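Local coordinates for protein FAD-dependent oxidoreductase (Actinomadura kijaniata, PDB 3M9V) that probably acts as a flavin-dependent oxidoreductase of the acyl-CoA dehydrogenase family in the biosynthesis of the sugar D-kijanose, and binds dTDP, at residues Val201-Thr205 and Pro206-Val210; Ser302-Tyr305 and Ala306-Thr310; Asp54-Asp57 and Ala58-Lys61; Gly119-Arg122 and Ala123-Leu126; Ala278-Ala281 and Leu282-Pro286. All coordinates share one frame; numbering follows the deposited sequence.

Contact 1: Val201-Thr205 and Pro206-Val210; sequences VTRDT and PGFTV
Phe208 folds back over the two turns that join strand 196-202 to strand 208-210, and its ring meets Val201 and the backbone of Arg203. At the base of the side chain, CB of Phe208 lies 3.2 Å from Thr205 O, the same carbonyl that receives Phe208 N across the type II turn Thr205-Phe208 (3.3 Å). CG stands anti to the backbone N (chi1 -176°), which carries the ring back toward the end of the first strand. There CG and CD1 pass under Val201, whose CG2 sits over one ring face, 3.9 Å from Phe208 CD1. CD2 turns to the backbone instead, with Arg203 O at the ring edge, 3.7 Å from Phe208 CD2, while CE2 comes near Arg203 CA. The preceding type I turn, Thr202-Thr205, is closed twice on one acceptor: Thr205 N reaches Thr202 O at 3.1 Å, and Thr205 OG1 reaches Thr202 O at 3.0 Å from the same face of the carbonyl plane. Further along, the extended Arg203 chain brings one guanidinium face against Val210, Arg203 NH1 lying 3.8 Å from Val210 CG2; its NH2 is held by the carbonyls of Gly178 and Ala175. In the middle-domain sheet, this double turn lies at the surface: Val201 pairs through its backbone with Phe181 of strand 180-187, whose ring also meets that of Phe208, while Gly207 and Thr209 pair with Asp230 and Val228 of strand 225-234.

Contact 2: Ser302-Tyr305 and Ala306-Thr310; sequences SRLY and ALRAT
Arg308 N bonds to Leu304 O at 2.9 Å, one of four i to i+4 backbone bonds that join 302-305 to 306-310 in helix 291-323. The others join Ala306 N to Ser302 O, Leu307 N to Arg303 O and Ala309 N to Tyr305 O. Ala306 O is gripped twice, by Thr310 N at 3.0 Å and by Thr310 OG1 at 2.8 Å, the two donors coming from opposite faces of the carbonyl plane. Apolar contact is slight: Leu304 CD1 and Leu307 CD2 approach to 4.3 Å, on flanks that pack against helices 264-283 and 329-362. The other polar side chains bond outside these two segments: Arg303 forms a salt bridge with Glu353, Arg308 reaches Gly15 O and Gln272, and the second subunit supplies His339 to Tyr305 OH and Cys342 O to Ser302 OG. A chi1 of -166° sets CG of Tyr305 opposite the backbone N and directs the ring off the helix, where it meets the His339 ring at a steep angle, while Ala306 and Ala309 pack on Thr310 and Ser313 of that subunit. The chemistry implies a buried helix whose backbone polarity is met internally, while the hydroxyls of Ser302 and Tyr305 bond across to the second subunit.

Contact 3: Asp54-Asp57 and Ala58-Lys61; sequences DTFD and ALRK
Asp57 and Arg60 form an i to i+3 salt bridge on the last turns of the short helix 53-61, in the N-terminal helical domain of the acyl-CoA dehydrogenase fold. Asp57 OD1 lies 2.9 Å from Arg60 NH1, at the edge of the guanidinium and near its plane, but the hydrogen bond is weak, with an angle of 119° at the proton. The two side chains run alongside each other, yet carboxylate and guanidinium planes stand 71° apart, and within this pair the contact is made by OD1 of Asp57 alone. A bend at chi3 of Arg60 (45°) turns its tip back toward Asp57. The other end of the guanidinium bonds through NH2 to Gly137 O. Replacing Arg60 by a leucine would probably leave the Asp57 carboxylate without its salt-bridge mate and the Gly137 carbonyl without this donor.

On the buried side, Leu59 CD1 rests over one face of the Phe56 ring toward its rim, 4.3 Å from Phe56 CE1, and also touches Thr55 CG2 at 4.0 Å. Thr55 and Leu59 point the same way. Around them, Thr55 packs on Ile38 of helix 35-48 and Thr98 of helix 96-118, the Phe56 ring touches Phe51, Met65 and Ala101, and Asp54 OD1 forms a salt bridge with Arg37. Beneath all this, backbone bonds join residues 54 to 57 with 58 to 61; in the last of them Lys61 N meets Asp57 O at 3.2 Å, nearly in line with the carbonyl.

Contact 4: Gly119-Arg122 and Ala123-Leu126; sequences GDER and ARTL
Asp120 caps the N terminus of helix 121-136: its OD1 accepts Ala123 N at 3.0 Å, a nearly straight bond of 170°. The carboxylate is placed by CG lying between the backbone N and the carbonyl carbon (chi1 69°), which folds OD1 over the first turn, where it also touches Ala123 CB. This is a classical N-cap, in which a side-chain oxygen serves an amide that has no preceding carbonyl of the helix to bond.

Backbone bonds follow at once. Arg124 N meets Asp120 O at 2.9 Å, Thr125 N meets Glu121 O at 3.0 Å, and Leu126 N meets Arg122 O at 3.1 Å. Glu121 O also receives Thr125 OG1, although the modelled separation is too short for its length to be relied on.

Arg124 adds a second kind of closure, curling back past the cap through a bend at chi3 (-54°). One guanidinium face covers Glu121, with Arg124 NH1 3.4 Å from Glu121 CA, and its edge turns to Gly119 O, where the NH2 bond is modelled implausibly short. The Glu121 carboxylate and this guanidinium lie almost parallel, but their charged atoms remain apart, Glu121 OE1 standing 5.3 Å from Arg124 NH1. With a serine in place of Arg124, the flat cover over Glu121 CA would probably be lost, opening a gap beside the first turn.

Gly119 immediately follows helix 96-118, so the contact forms the tight corner between that helix and helix 121-136. Here the side chain of Ala123 lies about 4 Å from that of Glu115, a dTDP-binding residue of helix 96-118.

Contact 5: Ala278-Ala281 and Leu282-Pro286; sequences AVAA and LERRP
Near its C-terminal end, helix 264-283 of the C-terminal helical domain leads into a loop, and Arg284 folds back over Ala280 and Ala281. The Arg284 guanidinium sets one face on Ala281, Arg284 NH1 lying 3.6 Å from Ala281 CA, while Arg284 NH2 comes within 3.8 Å of Ala280 CB. A bend at chi3 (-106°) swings the group back along the helix surface. Regular i to i+4 bonds persist up to Glu283, whose N meets Val279 O at 3.0 Å. At Arg284 the pattern changes: its N gives a weak bond to Ala280 O at 3.2 Å and another to Ala281 O at 3.3 Å, the latter from well above the carbonyl plane. This mixed i+4 and i+3 bonding of one amide occurs near the C-terminal end of the helix. Alongside, Val279 and Glu283 point the same way, Val279 CG1 lying 3.9 Å from Glu283 OE2, and both pack on Leu403 of the second subunit. Leu282 and Ala278 cover Leu361 of helix 329-362. The extended Arg285 chain passes Ala281 O, with Arg285 CG 3.5 Å from it, and its guanidinium bonds to the carbonyls of Leu361 and Val362 at the end of that same helix.

Overall arrangement
From the N terminus the five contacts follow in series, none nested or crossing, and each closes only a local turn. Contact 3 lies on helix 53-61 and contact 4 at the corner opening helix 121-136, both in the N-terminal helical domain, their centres about 29 Å apart. Contact 1 then turns the chain from strand 196-202 into strand 208-210 of the middle-domain sheet, its nearest atoms about 8 Å from contact 4. Contact 5 lies near the end of helix 264-283 and contact 2 within the next helix, 291-323; both flank helix 329-362 and touch the second subunit. Contacts 4 and 5 are farthest apart, about 56 Å between centres, on opposite sides of the chain's centre.

Contact 1: Val201-Thr205 and Pro206-Val210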
# COMPACT_ATOMS: atom_id res chain seq x y z
N VAL A 201 37.39 -2.90 -25.62
CA VAL A 201 38.71 -3.04 -25.01
C VAL A 201 38.91 -4.44 -24.45
O VAL A 201 37.97 -5.03 -23.91
CB VAL A 201 39.03 -1.84 -24.07
CG1 VAL A 201 37.84 -1.38 -23.27
CG2 VAL A 201 40.30 -1.98 -23.22
N THR A 202 40.09 -5.03 -24.62
CA THR A 202 40.33 -6.36 -24.09
C THR A 202 41.16 -6.19 -22.83
O THR A 202 41.76 -5.14 -22.57
CB THR A 202 41.14 -7.26 -25.03
OG1 THR A 202 42.42 -6.64 -25.18
CG2 THR A 202 40.46 -7.44 -26.39
N ARG A 203 41.19 -7.24 -22.03
CA ARG A 203 41.74 -7.06 -20.69
C ARG A 203 43.23 -6.74 -20.71
O ARG A 203 43.74 -6.07 -19.81
CB ARG A 203 41.50 -8.34 -19.88
CG ARG A 203 41.66 -8.07 -18.40
CD ARG A 203 41.44 -9.33 -17.58
NE ARG A 203 41.39 -8.94 -16.18
CZ ARG A 203 40.30 -8.89 -15.42
NH1 ARG A 203 40.43 -8.51 -14.16
NH2 ARG A 203 39.10 -9.19 -15.92
N ASP A 204 43.96 -7.22 -21.70
CA ASP A 204 45.40 -6.99 -21.71
C ASP A 204 45.77 -5.70 -22.44
O ASP A 204 46.93 -5.54 -22.81
CB ASP A 204 46.09 -8.16 -22.42
CG ASP A 204 45.49 -8.42 -23.79
OD1 ASP A 204 44.99 -9.54 -24.04
OD2 ASP A 204 45.48 -7.49 -24.64
N THR A 205 44.84 -4.78 -22.70
CA THR A 205 45.19 -3.51 -23.33
C THR A 205 45.93 -2.60 -22.36
O THR A 205 45.56 -2.48 -21.20
CB THR A 205 43.90 -2.79 -23.76
OG1 THR A 205 43.20 -3.63 -24.69
CG2 THR A 205 44.15 -1.40 -24.37
N PRO A 206 46.99 -1.92 -22.83
CA PRO A 206 47.78 -1.07 -21.93
C PRO A 206 46.93 0.10 -21.41
O PRO A 206 46.11 0.63 -22.17
CB PRO A 206 48.88 -0.51 -22.85
CG PRO A 206 48.85 -1.34 -24.08
CD PRO A 206 47.47 -1.88 -24.22
N GLY A 207 47.13 0.55 -20.18
CA GLY A 207 46.28 1.62 -19.67
C GLY A 207 44.95 1.19 -19.06
O GLY A 207 44.23 2.02 -18.49
N PHE A 208 44.62 -0.09 -19.16
CA PHE A 208 43.32 -0.64 -18.76
C PHE A 208 43.45 -1.24 -17.37
O PHE A 208 44.24 -2.16 -17.18
CB PHE A 208 42.81 -1.73 -19.71
CG PHE A 208 41.43 -2.22 -19.34
CD1 PHE A 208 40.34 -1.36 -19.35
CD2 PHE A 208 41.22 -3.53 -18.92
CE1 PHE A 208 39.07 -1.80 -18.99
CE2 PHE A 208 39.96 -3.98 -18.56
CZ PHE A 208 38.89 -3.11 -18.59
N THR A 209 42.70 -0.73 -16.39
CA THR A 209 42.72 -1.35 -15.06
C THR A 209 41.31 -1.74 -14.60
O THR A 209 40.39 -0.93 -14.75
CB THR A 209 43.24 -0.37 -13.98
OG1 THR A 209 44.48 0.19 -14.41
CG2 THR A 209 43.50 -1.15 -12.69
N VAL A 210 41.17 -2.94 -14.05
CA VAL A 210 39.96 -3.33 -13.31
C VAL A 210 40.11 -3.12 -11.81
O VAL A 210 41.02 -3.72 -11.25
CB VAL A 210 39.63 -4.80 -13.58
CG1 VAL A 210 38.43 -5.24 -12.73
CG2 VAL A 210 39.36 -4.96 -15.07

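Contact 2: Ser302-Tyr305 and Ala306-Thr310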
# COMPACT_ATOMS: atom_id res chain seq x y z
N SER A 302 -0.65 -14.60 -4.32
CA SER A 302 -1.25 -13.81 -5.40
C SER A 302 -0.32 -12.70 -5.94
O SER A 302 -0.23 -12.47 -7.15
CB SER A 302 -2.56 -13.18 -4.89
OG SER A 302 -3.07 -12.21 -5.80
N ARG A 303 0.41 -12.03 -5.06
CA ARG A 303 1.42 -11.05 -5.49
C ARG A 303 2.55 -11.63 -6.35
O ARG A 303 2.97 -11.01 -7.32
CB ARG A 303 2.06 -10.33 -4.29
CG ARG A 303 1.15 -9.21 -3.73
CD ARG A 303 1.67 -8.54 -2.43
NE ARG A 303 1.43 -7.11 -2.59
CZ ARG A 303 0.29 -6.50 -2.28
NH1 ARG A 303 -0.71 -7.17 -1.72
NH2 ARG A 303 0.14 -5.20 -2.53
N LEU A 304 3.06 -12.80 -5.98
CA LEU A 304 4.03 -13.51 -6.80
C LEU A 304 3.45 -13.87 -8.17
O LEU A 304 4.11 -13.71 -9.20
CB LEU A 304 4.47 -14.79 -6.09
CG LEU A 304 5.51 -15.67 -6.81
CD1 LEU A 304 6.81 -14.87 -7.04
CD2 LEU A 304 5.82 -16.85 -5.87
N TYR A 305 2.21 -14.34 -8.20
CA TYR A 305 1.54 -14.57 -9.49
C TYR A 305 1.50 -13.31 -10.38
O TYR A 305 1.81 -13.37 -11.58
CB TYR A 305 0.11 -15.05 -9.24
CG TYR A 305 -0.50 -15.62 -10.49
CD1 TYR A 305 -0.42 -16.99 -10.77
CD2 TYR A 305 -1.10 -14.77 -11.41
CE1 TYR A 305 -0.92 -17.49 -11.97
CE2 TYR A 305 -1.66 -15.29 -12.57
CZ TYR A 305 -1.57 -16.64 -12.84
OH TYR A 305 -2.06 -17.09 -14.05
N ALA A 306 1.09 -12.18 -9.83
CA ALA A 306 1.02 -10.93 -10.55
C ALA A 306 2.45 -10.51 -10.92
O ALA A 306 2.66 -9.97 -11.99
CB ALA A 306 0.38 -9.81 -9.67
N LEU A 307 3.44 -10.77 -10.07
CA LEU A 307 4.83 -10.44 -10.41
C LEU A 307 5.31 -11.21 -11.64
O LEU A 307 5.80 -10.64 -12.62
CB LEU A 307 5.78 -10.65 -9.23
CG LEU A 307 7.29 -10.57 -9.47
CD1 LEU A 307 7.60 -9.09 -9.76
CD2 LEU A 307 8.04 -10.95 -8.21
N ARG A 308 5.15 -12.53 -11.60
CA ARG A 308 5.46 -13.38 -12.74
C ARG A 308 4.69 -13.03 -14.01
O ARG A 308 5.28 -13.05 -15.10
CB ARG A 308 5.20 -14.84 -12.36
CG ARG A 308 6.24 -15.41 -11.40
CD ARG A 308 5.88 -16.88 -11.17
NE ARG A 308 6.97 -17.66 -10.61
CZ ARG A 308 7.86 -18.37 -11.30
NH1 ARG A 308 7.81 -18.46 -12.62
NH2 ARG A 308 8.82 -19.03 -10.65
N ALA A 309 3.41 -12.68 -13.88
CA ALA A 309 2.58 -12.49 -15.06
C ALA A 309 3.06 -11.19 -15.69
O ALA A 309 2.98 -11.05 -16.89
CB ALA A 309 1.13 -12.30 -14.67
N THR A 310 3.48 -10.21 -14.89
CA THR A 310 3.83 -8.89 -15.43
C THR A 310 5.18 -8.96 -16.15
O THR A 310 5.30 -8.48 -17.27
CB THR A 310 3.90 -7.87 -14.30
OG1 THR A 310 2.59 -7.78 -13.74
CG2 THR A 310 4.20 -6.45 -14.86

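Contact 3: Asp54-Asp57 and Ala58-Lys61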
# COMPACT_ATOMS: atom_id res chain seq x y z
N ASP A 54 34.94 -19.70 -9.78
CA ASP A 54 34.81 -21.13 -10.13
C ASP A 54 33.48 -21.50 -10.77
O ASP A 54 33.38 -22.42 -11.60
CB ASP A 54 34.97 -22.03 -8.89
CG ASP A 54 34.20 -21.52 -7.67
OD1 ASP A 54 33.53 -22.28 -6.93
OD2 ASP A 54 34.26 -20.29 -7.46
N THR A 55 32.42 -20.78 -10.39
CA THR A 55 31.16 -21.06 -11.07
C THR A 55 31.30 -20.68 -12.53
O THR A 55 30.80 -21.37 -13.43
CB THR A 55 30.06 -20.17 -10.45
OG1 THR A 55 29.83 -20.66 -9.12
CG2 THR A 55 28.80 -20.23 -11.30
N PHE A 56 31.93 -19.53 -12.77
CA PHE A 56 32.06 -19.06 -14.14
C PHE A 56 33.04 -19.89 -14.95
O PHE A 56 32.81 -20.15 -16.13
CB PHE A 56 32.34 -17.55 -14.22
CG PHE A 56 31.06 -16.79 -14.03
CD1 PHE A 56 30.31 -16.39 -15.14
CD2 PHE A 56 30.57 -16.58 -12.75
CE1 PHE A 56 29.07 -15.76 -14.94
CE2 PHE A 56 29.33 -15.96 -12.56
CZ PHE A 56 28.58 -15.54 -13.66
N ASP A 57 34.08 -20.39 -14.29
CA ASP A 57 34.92 -21.35 -15.02
C ASP A 57 34.09 -22.55 -15.48
O ASP A 57 34.19 -22.97 -16.62
CB ASP A 57 36.15 -21.81 -14.24
CG ASP A 57 37.20 -20.73 -14.11
OD1 ASP A 57 37.24 -19.76 -14.90
OD2 ASP A 57 38.00 -20.82 -13.15
N ALA A 58 33.25 -23.12 -14.61
CA ALA A 58 32.42 -24.24 -15.06
C ALA A 58 31.44 -23.91 -16.19
O ALA A 58 31.20 -24.73 -17.07
CB ALA A 58 31.69 -24.88 -13.86
N LEU A 59 30.85 -22.71 -16.18
CA LEU A 59 29.86 -22.40 -17.21
C LEU A 59 30.55 -22.22 -18.55
O LEU A 59 30.01 -22.59 -19.60
CB LEU A 59 29.07 -21.13 -16.87
CG LEU A 59 28.23 -21.16 -15.58
CD1 LEU A 59 27.73 -19.79 -15.12
CD2 LEU A 59 27.06 -22.15 -15.67
N ARG A 60 31.74 -21.62 -18.51
CA ARG A 60 32.58 -21.43 -19.69
C ARG A 60 32.89 -22.75 -20.38
O ARG A 60 32.62 -22.90 -21.56
CB ARG A 60 33.89 -20.69 -19.38
CG ARG A 60 33.67 -19.26 -18.90
CD ARG A 60 34.93 -18.60 -18.38
NE ARG A 60 36.06 -18.84 -19.28
CZ ARG A 60 37.14 -19.53 -18.96
NH1 ARG A 60 37.31 -20.05 -17.75
NH2 ARG A 60 38.09 -19.71 -19.88
N LYS A 61 33.44 -23.71 -19.63
CA LYS A 61 33.89 -24.93 -20.28
C LYS A 61 32.69 -25.78 -20.67
O LYS A 61 32.79 -26.60 -21.60
CB LYS A 61 34.92 -25.68 -19.43
CG LYS A 61 34.49 -25.95 -18.00
CD LYS A 61 35.37 -27.01 -17.33
CE LYS A 61 34.92 -28.42 -17.72
NZ LYS A 61 35.56 -28.93 -18.98

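Contact 4: Gly119-Arg122 and Ala123-Leu126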
# COMPACT_ATOMS: atom_id res chain seq x y z
N GLY A 119 24.67 -5.49 -39.09
CA GLY A 119 25.66 -4.42 -39.05
C GLY A 119 26.35 -4.34 -40.40
O GLY A 119 26.19 -5.23 -41.24
N ASP A 120 27.12 -3.28 -40.60
CA ASP A 120 28.01 -3.19 -41.76
C ASP A 120 29.20 -4.09 -41.46
O ASP A 120 29.24 -4.76 -40.43
CB ASP A 120 28.49 -1.75 -41.94
CG ASP A 120 29.42 -1.33 -40.82
OD1 ASP A 120 29.79 -2.19 -39.98
OD2 ASP A 120 29.80 -0.14 -40.77
N GLU A 121 30.18 -4.10 -42.35
CA GLU A 121 31.06 -5.25 -42.39
C GLU A 121 32.01 -5.19 -41.20
O GLU A 121 32.47 -6.23 -40.70
CB GLU A 121 31.83 -5.34 -43.71
CG GLU A 121 32.65 -6.62 -43.80
CD GLU A 121 33.69 -6.60 -44.91
OE1 GLU A 121 33.81 -5.57 -45.60
OE2 GLU A 121 34.40 -7.61 -45.09
N ARG A 122 32.24 -3.97 -40.74
CA ARG A 122 33.09 -3.74 -39.57
C ARG A 122 32.44 -4.39 -38.34
O ARG A 122 33.06 -5.22 -37.67
CB ARG A 122 33.37 -2.25 -39.37
CG ARG A 122 34.60 -1.98 -38.52
CD ARG A 122 34.44 -0.81 -37.55
NE ARG A 122 35.01 0.44 -38.04
CZ ARG A 122 36.01 0.53 -38.92
NH1 ARG A 122 36.58 -0.57 -39.41
NH2 ARG A 122 36.45 1.72 -39.31
N ALA A 123 31.19 -4.02 -38.06
CA ALA A 123 30.41 -4.58 -36.95
C ALA A 123 30.27 -6.10 -37.05
O ALA A 123 30.55 -6.82 -36.08
CB ALA A 123 29.05 -3.92 -36.89
N ARG A 124 29.83 -6.58 -38.21
CA ARG A 124 29.62 -8.00 -38.39
C ARG A 124 30.85 -8.85 -38.12
O ARG A 124 30.75 -9.92 -37.50
CB ARG A 124 29.11 -8.33 -39.79
CG ARG A 124 27.69 -7.88 -40.10
CD ARG A 124 27.19 -8.58 -41.36
NE ARG A 124 28.13 -8.38 -42.47
CZ ARG A 124 28.10 -7.34 -43.30
NH1 ARG A 124 28.98 -7.23 -44.28
NH2 ARG A 124 27.19 -6.39 -43.15
N THR A 125 32.00 -8.40 -38.62
CA THR A 125 33.27 -9.12 -38.50
C THR A 125 33.66 -9.18 -37.02
O THR A 125 34.04 -10.24 -36.50
CB THR A 125 34.43 -8.34 -39.19
OG1 THR A 125 34.08 -8.04 -40.54
CG2 THR A 125 35.71 -9.13 -39.18
N LEU A 126 33.58 -8.02 -36.37
CA LEU A 126 33.96 -7.91 -34.97
C LEU A 126 33.00 -8.72 -34.09
O LEU A 126 33.44 -9.52 -33.27
CB LEU A 126 34.01 -6.43 -34.58
CG LEU A 126 34.12 -6.20 -33.08
CD1 LEU A 126 35.47 -6.72 -32.60
CD2 LEU A 126 33.99 -4.71 -32.77

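Contact 5: Ala278-Ala281 and Leu282-Pro286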
# COMPACT_ATOMS: atom_id res chain seq x y z
N ALA A 278 9.95 -19.33 3.04
CA ALA A 278 8.90 -19.07 4.02
C ALA A 278 7.96 -20.26 4.14
O ALA A 278 7.66 -20.68 5.25
CB ALA A 278 8.11 -17.82 3.70
N VAL A 279 7.51 -20.81 3.02
CA VAL A 279 6.57 -21.94 3.03
C VAL A 279 7.24 -23.15 3.70
O VAL A 279 6.63 -23.77 4.57
CB VAL A 279 6.08 -22.23 1.58
CG1 VAL A 279 5.13 -23.42 1.51
CG2 VAL A 279 5.35 -20.99 1.05
N ALA A 280 8.48 -23.46 3.33
CA ALA A 280 9.20 -24.57 3.95
C ALA A 280 9.27 -24.36 5.46
O ALA A 280 8.97 -25.30 6.22
CB ALA A 280 10.59 -24.77 3.33
N ALA A 281 9.60 -23.14 5.89
CA ALA A 281 9.62 -22.83 7.32
C ALA A 281 8.27 -23.09 8.00
O ALA A 281 8.22 -23.65 9.10
CB ALA A 281 10.14 -21.41 7.60
N LEU A 282 7.16 -22.76 7.35
CA LEU A 282 5.88 -22.94 8.00
C LEU A 282 5.52 -24.42 8.10
O LEU A 282 4.93 -24.85 9.09
CB LEU A 282 4.76 -22.21 7.25
CG LEU A 282 4.71 -20.72 7.52
CD1 LEU A 282 3.84 -20.14 6.41
CD2 LEU A 282 4.08 -20.49 8.88
N GLU A 283 5.87 -25.17 7.06
CA GLU A 283 5.59 -26.60 7.08
C GLU A 283 6.42 -27.38 8.08
O GLU A 283 6.06 -28.50 8.42
CB GLU A 283 5.73 -27.17 5.67
CG GLU A 283 4.94 -26.25 4.77
CD GLU A 283 4.63 -26.84 3.42
OE1 GLU A 283 5.50 -27.52 2.83
OE2 GLU A 283 3.50 -26.59 2.97
N ARG A 284 7.51 -26.80 8.58
CA ARG A 284 8.42 -27.54 9.46
C ARG A 284 7.88 -27.44 10.89
O ARG A 284 8.41 -28.09 11.79
CB ARG A 284 9.81 -26.92 9.46
CG ARG A 284 10.88 -27.74 8.78
CD ARG A 284 12.20 -26.99 8.85
NE ARG A 284 12.57 -26.42 7.56
CZ ARG A 284 12.86 -25.14 7.32
NH1 ARG A 284 12.85 -24.22 8.27
NH2 ARG A 284 13.16 -24.77 6.09
N ARG A 285 6.85 -26.64 11.10
CA ARG A 285 6.45 -26.37 12.47
C ARG A 285 5.38 -27.33 12.97
O ARG A 285 4.48 -27.73 12.24
CB ARG A 285 6.05 -24.91 12.63
CG ARG A 285 7.25 -24.00 12.46
CD ARG A 285 6.88 -22.52 12.42
NE ARG A 285 8.06 -21.72 12.11
CZ ARG A 285 8.06 -20.45 11.72
NH1 ARG A 285 6.92 -19.79 11.59
NH2 ARG A 285 9.21 -19.83 11.47
N PRO A 286 5.48 -27.73 14.25
CA PRO A 286 4.46 -28.57 14.87
C PRO A 286 3.09 -27.88 14.87
O PRO A 286 2.09 -28.50 14.55
CB PRO A 286 4.94 -28.72 16.31
CG PRO A 286 5.90 -27.57 16.54
CD PRO A 286 6.51 -27.28 15.20